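Local structure of glycoside hydrolase 15-related protein (Kribbella flavida, 5Z3E) at residues V123-T135 against D143-M155. The protein hydrolyses the alpha-1,6-glucosidic linkage of isomaltose from the non-reducing end, yielding beta-D-glucose and D-glucose, in the intracellular breakdown of a cyclic tetrasaccharide. The protein carries 1 engineered substitution. Residues are numbered along the deposited sequence; the frame is centred on the assembly and turned at random. Where two conformers were deposited one is given.
Sequences VPSNEGMLPTRFT and DPWWDFQTDGYGM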
loop_
_atom_site.group_PDB
_atom_site.type_symbol
_atom_site.label_atom_id
_atom_site.label_comp_id
_atom_site.label_asym_id
_atom_site.label_seq_id
_atom_site.Cartn_x
_atom_site.Cartn_y
_atom_site.Cartn_z
ATOM N N VAL A 123 3.330 26.077 -11.184
ATOM C CA VAL A 123 3.199 24.750 -10.627
ATOM C C VAL A 123 3.201 24.842 -9.097
ATOM O O VAL A 123 4.085 25.485 -8.517
ATOM C CB VAL A 123 4.293 23.838 -11.116
ATOM C CG1 VAL A 123 4.196 22.465 -10.448
ATOM C CG2 VAL A 123 4.227 23.692 -12.648
ATOM N N PRO A 124 2.240 24.222 -8.430
ATOM C CA PRO A 124 2.175 24.344 -6.981
ATOM C C PRO A 124 3.371 23.704 -6.314
ATOM O O PRO A 124 3.866 22.660 -6.777
ATOM C CB PRO A 124 0.881 23.613 -6.595
ATOM C CG PRO A 124 0.512 22.926 -7.735
ATOM C CD PRO A 124 1.048 23.498 -8.957
ATOM N N SER A 125 3.763 24.273 -5.195
ATOM C CA SER A 125 4.750 23.672 -4.328
ATOM C C SER A 125 4.195 22.448 -3.623
ATOM O O SER A 125 2.965 22.334 -3.425
ATOM C CB SER A 125 5.137 24.704 -3.265
ATOM O OG SER A 125 5.911 24.109 -2.227
ATOM N N ASN A 126 5.075 21.580 -3.171
ATOM C CA ASN A 126 4.673 20.456 -2.329
ATOM C C ASN A 126 3.824 20.914 -1.150
ATOM O O ASN A 126 2.946 20.172 -0.705
ATOM C CB ASN A 126 5.882 19.709 -1.815
ATOM C CG ASN A 126 6.564 18.870 -2.856
ATOM O OD1 ASN A 126 6.071 18.737 -3.981
ATOM N ND2 ASN A 126 7.671 18.308 -2.496
ATOM N N GLU A 127 4.054 22.126 -0.636
ATOM C CA GLU A 127 3.286 22.585 0.526
ATOM C C GLU A 127 1.790 22.740 0.249
ATOM O O GLU A 127 0.996 22.765 1.175
ATOM C CB GLU A 127 3.856 23.872 1.108
ATOM C CG GLU A 127 3.732 25.098 0.226
ATOM C CD GLU A 127 4.123 26.383 0.911
ATOM O OE1 GLU A 127 4.411 26.366 2.131
ATOM O OE2 GLU A 127 4.150 27.428 0.225
ATOM N N GLY A 128 1.408 22.868 -1.023
ATOM C CA GLY A 128 0.027 23.053 -1.425
ATOM C C GLY A 128 -0.693 21.782 -1.872
ATOM O O GLY A 128 -1.857 21.852 -2.251
ATOM N N MET A 129 -0.013 20.654 -1.858
ATOM C CA MET A 129 -0.565 19.434 -2.415
ATOM C C MET A 129 -1.541 18.761 -1.454
ATOM O O MET A 129 -1.693 19.146 -0.299
ATOM C CB MET A 129 0.595 18.517 -2.816
ATOM C CG MET A 129 1.517 19.161 -3.845
ATOM S SD MET A 129 0.724 19.601 -5.415
ATOM C CE MET A 129 0.730 18.026 -6.185
ATOM N N LEU A 130 -2.239 17.728 -1.946
ATOM C CA LEU A 130 -3.124 16.963 -1.072
ATOM C C LEU A 130 -2.288 16.230 -0.021
ATOM O O LEU A 130 -1.106 15.925 -0.242
ATOM C CB LEU A 130 -3.959 15.964 -1.875
ATOM C CG LEU A 130 -4.962 16.514 -2.837
ATOM C CD1 LEU A 130 -5.764 15.408 -3.472
ATOM C CD2 LEU A 130 -5.875 17.470 -2.159
ATOM N N PRO A 131 -2.875 15.952 1.134
ATOM C CA PRO A 131 -2.090 15.457 2.272
ATOM C C PRO A 131 -1.822 13.959 2.234
ATOM O O PRO A 131 -2.419 13.198 1.451
ATOM C CB PRO A 131 -2.948 15.819 3.474
ATOM C CG PRO A 131 -4.330 15.662 2.922
ATOM C CD PRO A 131 -4.258 16.253 1.527
ATOM N N THR A 132 -0.937 13.577 3.142
ATOM C CA THR A 132 -0.615 12.192 3.442
ATOM C C THR A 132 -1.431 11.719 4.645
ATOM O O THR A 132 -2.245 10.807 4.530
ATOM C CB THR A 132 0.884 12.072 3.659
ATOM O OG1 THR A 132 1.483 12.345 2.394
ATOM C CG2 THR A 132 1.275 10.700 4.165
ATOM N N ARG A 133 -1.272 12.330 5.803
ATOM C CA ARG A 133 -2.110 11.969 6.945
ATOM C C ARG A 133 -3.438 12.671 6.861
ATOM O O ARG A 133 -3.472 13.881 6.594
ATOM C CB ARG A 133 -1.450 12.336 8.279
ATOM C CG ARG A 133 -0.117 11.674 8.521
ATOM C CD ARG A 133 0.311 11.856 9.953
ATOM N NE ARG A 133 1.696 11.465 10.152
ATOM C CZ ARG A 133 2.225 11.224 11.344
ATOM N NH1 ARG A 133 1.507 11.400 12.441
ATOM N NH2 ARG A 133 3.431 10.764 11.417
ATOM N N PHE A 134 -4.511 11.953 7.159
ATOM C CA PHE A 134 -5.853 12.531 7.332
ATOM C C PHE A 134 -6.286 12.326 8.761
ATOM O O PHE A 134 -6.072 11.261 9.356
ATOM C CB PHE A 134 -6.863 11.848 6.419
ATOM C CG PHE A 134 -6.715 12.195 4.981
ATOM C CD1 PHE A 134 -7.308 13.332 4.492
ATOM C CD2 PHE A 134 -5.955 11.409 4.106
ATOM C CE1 PHE A 134 -7.196 13.667 3.151
ATOM C CE2 PHE A 134 -5.838 11.751 2.772
ATOM C CZ PHE A 134 -6.481 12.868 2.303
ATOM N N THR A 135 -6.959 13.327 9.306
ATOM C CA THR A 135 -7.716 13.127 10.521
ATOM C C THR A 135 -8.991 12.353 10.171
ATOM O O THR A 135 -9.395 12.252 9.007
ATOM C CB THR A 135 -8.088 14.502 11.147
ATOM O OG1 THR A 135 -8.960 15.197 10.258
ATOM C CG2 THR A 135 -6.841 15.335 11.414
ATOM N N ASP A 143 1.681 18.174 7.343
ATOM C CA ASP A 143 2.053 19.181 6.372
ATOM C C ASP A 143 2.741 18.515 5.190
ATOM O O ASP A 143 3.823 17.922 5.347
ATOM C CB ASP A 143 3.023 20.139 7.042
ATOM C CG ASP A 143 3.497 21.264 6.151
ATOM O OD1 ASP A 143 3.291 21.261 4.913
ATOM O OD2 ASP A 143 4.144 22.168 6.713
ATOM N N PRO A 144 2.166 18.601 3.962
ATOM C CA PRO A 144 2.751 17.888 2.835
ATOM C C PRO A 144 4.120 18.403 2.421
ATOM O O PRO A 144 4.817 17.703 1.706
ATOM C CB PRO A 144 1.730 18.042 1.708
ATOM C CG PRO A 144 0.960 19.216 2.057
ATOM C CD PRO A 144 0.903 19.257 3.587
ATOM N N TRP A 145 4.570 19.571 2.889
ATOM C CA TRP A 145 5.961 19.893 2.639
ATOM C C TRP A 145 6.872 18.764 3.150
ATOM O O TRP A 145 7.895 18.441 2.526
ATOM C CB TRP A 145 6.369 21.233 3.285
ATOM C CG TRP A 145 7.791 21.530 3.017
ATOM C CD1 TRP A 145 8.858 21.340 3.840
ATOM C CD2 TRP A 145 8.346 21.901 1.753
ATOM N NE1 TRP A 145 10.034 21.573 3.182
ATOM C CE2 TRP A 145 9.758 21.914 1.879
ATOM C CE3 TRP A 145 7.800 22.200 0.498
ATOM C CZ2 TRP A 145 10.600 22.216 0.824
ATOM C CZ3 TRP A 145 8.640 22.480 -0.557
ATOM C CH2 TRP A 145 10.021 22.490 -0.387
ATOM N N TRP A 146 6.527 18.216 4.316
ATOM C CA TRP A 146 7.352 17.240 4.985
ATOM C C TRP A 146 7.039 15.794 4.634
ATOM O O TRP A 146 7.844 14.922 4.961
ATOM C CB TRP A 146 7.281 17.428 6.504
ATOM C CG TRP A 146 7.743 18.748 6.934
ATOM C CD1 TRP A 146 6.987 19.739 7.412
ATOM C CD2 TRP A 146 9.084 19.223 6.911
ATOM N NE1 TRP A 146 7.770 20.817 7.716
ATOM C CE2 TRP A 146 9.079 20.536 7.398
ATOM C CE3 TRP A 146 10.283 18.645 6.490
ATOM C CZ2 TRP A 146 10.238 21.319 7.530
ATOM C CZ3 TRP A 146 11.425 19.406 6.563
ATOM C CH2 TRP A 146 11.401 20.709 7.107
ATOM N N ASP A 147 5.905 15.515 3.983
ATOM C CA ASP A 147 5.545 14.145 3.709
ATOM C C ASP A 147 4.752 13.923 2.424
ATOM O O ASP A 147 4.164 12.842 2.271
ATOM C CB ASP A 147 4.832 13.509 4.908
ATOM C CG ASP A 147 3.453 14.071 5.126
ATOM O OD1 ASP A 147 3.015 14.931 4.343
ATOM O OD2 ASP A 147 2.786 13.625 6.099
ATOM N N PHE A 148 4.814 14.847 1.486
ATOM C CA PHE A 148 4.114 14.754 0.204
ATOM C C PHE A 148 4.303 13.382 -0.455
ATOM O O PHE A 148 5.433 12.965 -0.737
ATOM C CB PHE A 148 4.643 15.834 -0.758
ATOM C CG PHE A 148 4.119 15.719 -2.155
ATOM C CD1 PHE A 148 2.765 15.627 -2.421
ATOM C CD2 PHE A 148 4.987 15.717 -3.231
ATOM C CE1 PHE A 148 2.296 15.490 -3.703
ATOM C CE2 PHE A 148 4.512 15.580 -4.531
ATOM C CZ PHE A 148 3.177 15.466 -4.762
ATOM N N GLN A 149 3.182 12.717 -0.747
ATOM C CA GLN A 149 3.151 11.386 -1.345
ATOM C C GLN A 149 1.964 11.312 -2.285
ATOM O O GLN A 149 0.873 11.784 -1.918
ATOM C CB GLN A 149 2.944 10.290 -0.285
ATOM C CG GLN A 149 4.149 10.080 0.632
ATOM C CD GLN A 149 3.894 9.038 1.726
ATOM O OE1 GLN A 149 2.769 8.818 2.125
ATOM N NE2 GLN A 149 4.935 8.392 2.203
ATOM N N THR A 150 2.112 10.646 -3.425
ATOM C CA THR A 150 0.987 10.408 -4.323
ATOM C C THR A 150 0.512 8.959 -4.337
ATOM O O THR A 150 -0.521 8.669 -4.938
ATOM C CB THR A 150 1.352 10.858 -5.725
ATOM O OG1 THR A 150 2.587 10.241 -6.043
ATOM C CG2 THR A 150 1.424 12.390 -5.815
ATOM N N ASP A 151 1.248 8.041 -3.711
ATOM C CA ASP A 151 0.915 6.618 -3.829
ATOM C C ASP A 151 -0.469 6.282 -3.319
ATOM O O ASP A 151 -1.156 5.425 -3.890
ATOM C CB ASP A 151 1.952 5.732 -3.119
ATOM C CG ASP A 151 2.039 5.982 -1.651
ATOM O OD1 ASP A 151 2.484 7.090 -1.281
ATOM O OD2 ASP A 151 1.625 5.098 -0.873
ATOM N N GLY A 152 -0.886 6.902 -2.219
ATOM C CA GLY A 152 -2.115 6.486 -1.574
ATOM C C GLY A 152 -3.341 6.692 -2.436
ATOM O O GLY A 152 -4.295 5.920 -2.386
ATOM N N TYR A 153 -3.338 7.749 -3.247
ATOM C CA TYR A 153 -4.447 8.009 -4.139
ATOM C C TYR A 153 -4.550 6.932 -5.211
ATOM O O TYR A 153 -5.649 6.523 -5.587
ATOM C CB TYR A 153 -4.305 9.434 -4.755
ATOM C CG TYR A 153 -4.331 10.493 -3.666
ATOM C CD1 TYR A 153 -5.529 10.876 -3.076
ATOM C CD2 TYR A 153 -3.187 11.072 -3.166
ATOM C CE1 TYR A 153 -5.561 11.752 -2.009
ATOM C CE2 TYR A 153 -3.205 11.935 -2.099
ATOM C CZ TYR A 153 -4.404 12.267 -1.487
ATOM O OH TYR A 153 -4.509 13.084 -0.395
ATOM N N GLY A 154 -3.402 6.465 -5.718
ATOM C CA GLY A 154 -3.408 5.362 -6.668
ATOM C C GLY A 154 -3.897 4.072 -6.037
ATOM O O GLY A 154 -4.685 3.323 -6.630
ATOM N N MET A 155 -3.429 3.781 -4.823
ATOM C CA MET A 155 -3.882 2.593 -4.125
ATOM C C MET A 155 -5.375 2.625 -3.908
ATOM O O MET A 155 -6.047 1.596 -4.038
ATOM C CB MET A 155 -3.150 2.428 -2.804
ATOM C CG MET A 155 -1.659 2.319 -2.973
ATOM S SD MET A 155 -0.934 1.607 -1.514
ATOM C CE MET A 155 0.810 1.814 -1.836
HETATM O O HOH W 1 8.992 19.090 0.058
HETATM O O HOH W 2 1.720 23.219 3.841
HETATM O O HOH W 3 -0.622 14.139 -2.390
HETATM O O HOH W 4 0.939 14.215 0.454
HETATM O O HOH W 5 0.438 15.742 4.249
HETATM O O HOH W 6 3.459 11.862 7.949
#
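Thr132 with Asp147 and Tyr153 with Pro131 make the only two direct hydrogen bonds between the segments, both from side-chain hydroxyls to backbone carbonyls; six waters do the rest of the polar bridging. Thr132 OG1 donates to Asp147 O at 2.7 Å, from 49° above the carbonyl plane, and itself accepts from a water that also meets Leu130 O and Gln149 N. A threonine suits this place because its branched CB holds the hydroxyl beside the backbone N (chi1 -67°), where it can both donate and accept. Tyr153 OH binds Pro131 O at 2.8 Å, in the carbonyl plane on a lone pair. Tyrosine's long ring carries the hydroxyl to this carbonyl while its hydrocarbon part packs on Leu130; Phe134 CZ comes within 3.3 Å of Tyr153 OH.

Phe148 is the apolar wedge. Met129 curls so that CG makes a CH-pi contact over one face, 4.2 Å from the ring centroid, with SD in an oblique Met-aromatic position, while Asn126 OD1, held by Arg191, approaches CD2 obliquely at 3.3 Å. An alanine here is likely to open a gap between Met129 and Asn126 and cost Met129 its aromatic partner. Pro144 CB packs on Asn126 O at 3.4 Å, and the Trp145 ring edge meets Ser125 OG.

Gln149, tied to Arg75 and Asp195 O, lies near the probable proton donor Glu198, and Trp145 probably binds substrate, consistent with a rim of the active-site pocket in the (alpha/alpha)6 barrel of family 15.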